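Local coordinates for BluB-like flavoprotein (Clostridium difficile 630, PDB 3EO8) that binds flavin mononucleotide and, as a BluB-like member of the nitroreductase family, probably works as an oxidoreductase, at residues Phe9-Val14 with Asn148-Ala153. Numbering follows the deposited sequence.
Sequences FKRQSV and NFTLSA. With FMN (flavin mononucleotide), chain G.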
ATOM      1  N   PHE A   9      -4.136   7.815 -15.503  1.00 26.07           N
ATOM      2  CA  PHE A   9      -5.152   7.159 -16.342  1.00 27.46           C
ATOM      3  C   PHE A   9      -4.542   6.394 -17.511  1.00 27.97           C
ATOM      4  O   PHE A   9      -5.216   5.616 -18.173  1.00 28.16           O
ATOM      5  CB  PHE A   9      -6.254   8.141 -16.734  1.00 28.06           C
ATOM      6  CG  PHE A   9      -7.172   8.458 -15.580  1.00 28.64           C
ATOM      7  CD1 PHE A   9      -8.101   7.515 -15.143  1.00 31.06           C
ATOM      8  CD2 PHE A   9      -7.021   9.625 -14.853  1.00 30.32           C
ATOM      9  CE1 PHE A   9      -8.894   7.774 -14.031  1.00 30.41           C
ATOM     10  CE2 PHE A   9      -7.806   9.876 -13.746  1.00 31.47           C
ATOM     11  CZ  PHE A   9      -8.729   8.949 -13.331  1.00 28.90           C
ATOM     12  N   LYS A  10      -3.248   6.592 -17.732  1.00 28.80           N
ATOM     13  CA  LYS A  10      -2.478   5.771 -18.668  1.00 29.57           C
ATOM     14  C   LYS A  10      -2.017   4.462 -18.036  1.00 28.41           C
ATOM     15  O   LYS A  10      -1.715   3.502 -18.752  1.00 28.09           O
ATOM     16  CB  LYS A  10      -1.274   6.557 -19.175  1.00 29.71           C
ATOM     17  CG  LYS A  10      -0.561   5.973 -20.389  1.00 32.76           C
ATOM     18  CD  LYS A  10       0.455   6.983 -20.929  1.00 33.90           C
ATOM     19  CE  LYS A  10       0.977   6.594 -22.281  1.00 39.12           C
ATOM     20  NZ  LYS A  10       2.122   7.475 -22.656  1.00 41.86           N
ATOM     21  N   ARG A  11      -1.942   4.422 -16.704  1.00 27.33           N
ATOM     22  CA  ARG A  11      -1.430   3.259 -16.017  1.00 26.43           C
ATOM     23  C   ARG A  11      -2.287   2.028 -16.246  1.00 26.16           C
ATOM     24  O   ARG A  11      -3.510   2.015 -15.984  1.00 25.88           O
ATOM     25  CB  ARG A  11      -1.302   3.497 -14.502  1.00 26.31           C
ATOM     26  CG  ARG A  11      -0.537   2.429 -13.755  1.00 23.90           C
ATOM     27  CD  ARG A  11      -1.102   2.155 -12.379  1.00 25.04           C
ATOM     28  NE  ARG A  11      -2.507   1.827 -12.438  1.00 23.27           N
ATOM     29  CZ  ARG A  11      -2.986   0.670 -12.871  1.00 23.84           C
ATOM     30  NH1 ARG A  11      -2.167  -0.304 -13.239  1.00 23.95           N
ATOM     31  NH2 ARG A  11      -4.288   0.483 -12.890  1.00 23.71           N
ATOM     32  N   GLN A  12      -1.617   0.980 -16.699  1.00 25.41           N
ATOM     33  CA  GLN A  12      -2.208  -0.326 -16.811  1.00 25.44           C
ATOM     34  C   GLN A  12      -1.219  -1.373 -16.279  1.00 25.49           C
ATOM     35  O   GLN A  12      -0.027  -1.097 -16.152  1.00 24.49           O
ATOM     36  CB  GLN A  12      -2.506  -0.612 -18.292  1.00 25.03           C
ATOM     37  CG  GLN A  12      -3.583   0.259 -18.912  1.00 24.92           C
ATOM     38  CD  GLN A  12      -3.844  -0.137 -20.359  1.00 26.43           C
ATOM     39  OE1 GLN A  12      -3.202   0.399 -21.274  1.00 28.92           O
ATOM     40  NE2 GLN A  12      -4.736  -1.112 -20.575  1.00 25.74           N
ATOM     41  N   SER A  13      -1.690  -2.590 -16.002  1.00 25.05           N
ATOM     42  CA  SER A  13      -0.758  -3.705 -15.778  1.00 24.79           C
ATOM     43  C   SER A  13      -0.209  -4.238 -17.093  1.00 25.84           C
ATOM     44  O   SER A  13      -0.920  -4.894 -17.873  1.00 25.82           O
ATOM     45  CB  SER A  13      -1.425  -4.827 -15.000  1.00 25.14           C
ATOM     46  OG  SER A  13      -1.736  -4.354 -13.732  1.00 25.74           O
ATOM     47  N   VAL A  14       1.071  -3.954 -17.320  1.00 25.43           N
ATOM     48  CA  VAL A  14       1.740  -4.254 -18.573  1.00 25.15           C
ATOM     49  C   VAL A  14       2.375  -5.629 -18.508  1.00 24.86           C
ATOM     50  O   VAL A  14       3.278  -5.862 -17.706  1.00 24.92           O
ATOM     51  CB  VAL A  14       2.790  -3.195 -18.887  1.00 25.47           C
ATOM     52  CG1 VAL A  14       3.582  -3.562 -20.180  1.00 23.79           C
ATOM     53  CG2 VAL A  14       2.074  -1.828 -18.977  1.00 24.03           C
ATOM     54  N   ASN A 148       4.346   5.305  -6.698  1.00 23.42           N
ATOM     55  CA  ASN A 148       5.189   6.401  -7.161  1.00 23.44           C
ATOM     56  C   ASN A 148       6.178   5.936  -8.248  1.00 23.49           C
ATOM     57  O   ASN A 148       6.395   6.622  -9.249  1.00 23.52           O
ATOM     58  CB  ASN A 148       5.965   7.002  -5.968  1.00 23.15           C
ATOM     59  CG  ASN A 148       5.172   8.042  -5.176  1.00 23.71           C
ATOM     60  OD1 ASN A 148       3.957   8.158  -5.297  1.00 21.96           O
ATOM     61  ND2 ASN A 148       5.887   8.794  -4.330  1.00 22.57           N
ATOM     62  N   PHE A 149       6.762   4.762  -8.045  1.00 24.33           N
ATOM     63  CA  PHE A 149       7.645   4.113  -9.025  1.00 23.64           C
ATOM     64  C   PHE A 149       6.859   3.872 -10.319  1.00 23.69           C
ATOM     65  O   PHE A 149       7.299   4.256 -11.406  1.00 24.07           O
ATOM     66  CB  PHE A 149       8.126   2.771  -8.482  1.00 23.94           C
ATOM     67  CG  PHE A 149       9.183   2.093  -9.311  1.00 23.87           C
ATOM     68  CD1 PHE A 149       8.876   1.501 -10.532  1.00 24.11           C
ATOM     69  CD2 PHE A 149      10.487   1.957  -8.814  1.00 25.03           C
ATOM     70  CE1 PHE A 149       9.866   0.851 -11.290  1.00 24.44           C
ATOM     71  CE2 PHE A 149      11.457   1.310  -9.567  1.00 24.12           C
ATOM     72  CZ  PHE A 149      11.145   0.768 -10.797  1.00 24.33           C
ATOM     73  N   THR A 150       5.707   3.240 -10.181  1.00 23.02           N
ATOM     74  CA  THR A 150       4.830   2.891 -11.312  1.00 22.85           C
ATOM     75  C   THR A 150       4.484   4.089 -12.200  1.00 22.61           C
ATOM     76  O   THR A 150       4.601   4.051 -13.443  1.00 24.65           O
ATOM     77  CB  THR A 150       3.547   2.264 -10.758  1.00 23.07           C
ATOM     78  OG1 THR A 150       3.894   1.030 -10.120  1.00 24.40           O
ATOM     79  CG2 THR A 150       2.507   2.007 -11.865  1.00 23.88           C
ATOM     80  N   LEU A 151       4.061   5.170 -11.560  1.00 22.26           N
ATOM     81  CA  LEU A 151       3.669   6.353 -12.292  1.00 22.55           C
ATOM     82  C   LEU A 151       4.880   6.988 -12.969  1.00 22.90           C
ATOM     83  O   LEU A 151       4.792   7.510 -14.096  1.00 23.43           O
ATOM     84  CB  LEU A 151       2.953   7.339 -11.357  1.00 22.80           C
ATOM     85  CG  LEU A 151       1.629   6.852 -10.741  1.00 22.35           C
ATOM     86  CD1 LEU A 151       1.078   7.927  -9.862  1.00 22.85           C
ATOM     87  CD2 LEU A 151       0.578   6.422 -11.852  1.00 21.50           C
ATOM     88  N   SER A 152       6.018   6.948 -12.287  1.00 23.68           N
ATOM     89  CA  SER A 152       7.246   7.536 -12.809  1.00 23.77           C
ATOM     90  C   SER A 152       7.749   6.783 -14.023  1.00 23.59           C
ATOM     91  O   SER A 152       8.199   7.390 -14.995  1.00 22.87           O
ATOM     92  CB  SER A 152       8.307   7.572 -11.707  1.00 24.61           C
ATOM     93  OG  SER A 152       7.831   8.353 -10.623  1.00 25.65           O
ATOM     94  N   ALA A 153       7.662   5.463 -13.958  1.00 23.09           N
ATOM     95  CA  ALA A 153       7.977   4.608 -15.119  1.00 24.48           C
ATOM     96  C   ALA A 153       7.189   5.057 -16.337  1.00 24.30           C
ATOM     97  O   ALA A 153       7.759   5.240 -17.415  1.00 25.25           O
ATOM     98  CB  ALA A 153       7.681   3.128 -14.814  1.00 23.87           C
TER
HETATM   99  N1  FMN G 500      -0.905  -8.710 -11.889  1.00 25.47           N
HETATM  100  C2  FMN G 500      -0.370  -9.907 -12.300  1.00 27.29           C
HETATM  101  O2  FMN G 500      -0.452 -10.299 -13.473  1.00 26.92           O
HETATM  102  N3  FMN G 500       0.292 -10.696 -11.400  1.00 25.11           N
HETATM  103  C4  FMN G 500       0.400 -10.373 -10.079  1.00 26.88           C
HETATM  104  O4  FMN G 500       1.035 -11.128  -9.309  1.00 26.19           O
HETATM  105  C4A FMN G 500      -0.137  -9.164  -9.654  1.00 27.66           C
HETATM  106  N5  FMN G 500      -0.013  -8.784  -8.332  1.00 26.95           N
HETATM  107  C5A FMN G 500      -0.509  -7.569  -7.909  1.00 25.67           C
HETATM  108  C6  FMN G 500      -0.332  -7.212  -6.585  1.00 26.29           C
HETATM  109  C7  FMN G 500      -0.812  -5.991  -6.142  1.00 26.54           C
HETATM  110  C7M FMN G 500      -0.260  -5.484  -4.850  1.00 24.95           C
HETATM  111  C8  FMN G 500      -1.442  -5.124  -7.042  1.00 26.78           C
HETATM  112  C8M FMN G 500      -1.600  -3.673  -6.681  1.00 26.89           C
HETATM  113  C9  FMN G 500      -1.604  -5.493  -8.368  1.00 26.21           C
HETATM  114  C9A FMN G 500      -1.134  -6.715  -8.821  1.00 25.70           C
HETATM  115  N10 FMN G 500      -1.309  -7.132 -10.140  1.00 26.16           N
HETATM  116  C10 FMN G 500      -0.763  -8.326 -10.567  1.00 26.98           C
HETATM  117  C1' FMN G 500      -2.060  -6.300 -11.146  1.00 24.81           C
HETATM  118  C2' FMN G 500      -3.578  -6.422 -11.013  1.00 24.46           C
HETATM  119  O2' FMN G 500      -4.022  -7.664 -11.546  1.00 25.16           O
HETATM  120  C3' FMN G 500      -4.225  -5.276 -11.779  1.00 24.53           C
HETATM  121  O3' FMN G 500      -3.823  -4.049 -11.180  1.00 24.73           O
HETATM  122  C4' FMN G 500      -5.746  -5.331 -11.885  1.00 23.26           C
HETATM  123  O4' FMN G 500      -6.173  -6.488 -12.581  1.00 23.43           O
HETATM  124  C5' FMN G 500      -6.233  -4.077 -12.622  1.00 25.31           C
HETATM  125  O5' FMN G 500      -5.699  -4.079 -13.933  1.00 23.81           O
HETATM  126  P   FMN G 500      -4.935  -2.752 -14.467  1.00 23.62           P
HETATM  127  O1P FMN G 500      -4.479  -2.984 -15.877  1.00 24.57           O
HETATM  128  O2P FMN G 500      -3.747  -2.579 -13.533  1.00 26.02           O
HETATM  129  O3P FMN G 500      -5.809  -1.510 -14.362  1.00 24.47           O
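Arg11 lays the aliphatic part of its side chain against the methyl of Thr150: CG and CD of Arg11 each lie 3.6 Å from CG2 of Thr150, so the methyl meets two successive methylenes. Leu151 adds a looser touch, its CD2 4.4 Å from CB of Arg11. The contact is buried and apolar, with no hydrogen bond between the two segments. OG1 of Thr150 is turned back to Ile146 O of its own helix, which leaves the methyl facing the arginine.

Arg11 is the first residue to leave helical geometry after helix 4-10. Its chain starts with CG anti to the backbone N (chi1 -169°), then bends at chi2 and chi3, carrying the guanidinium away from Thr150 to the FMN phosphate. The phosphorus lies in the guanidinium plane, at its edge. NH1 of Arg11 donates to FMN O2P at 2.8 Å and NH2 to FMN O3P at 2.9 Å, both with N-H...O angles of 154°; a second bond from NH2 to O2P is weak. Ser13 adds a nearly straight bond (178°) from its N to FMN O1P at 2.8 Å, and its OG donates to O2P at 2.7 Å. NH2 of Arg11 also reaches Ala36 O of the second subunit.

The chemistry is thus divided along one side chain: methylenes pack on helix 137-155, while the cationic end, with Lys208 nearby, probably offsets the phosphate charge at the dimer interface.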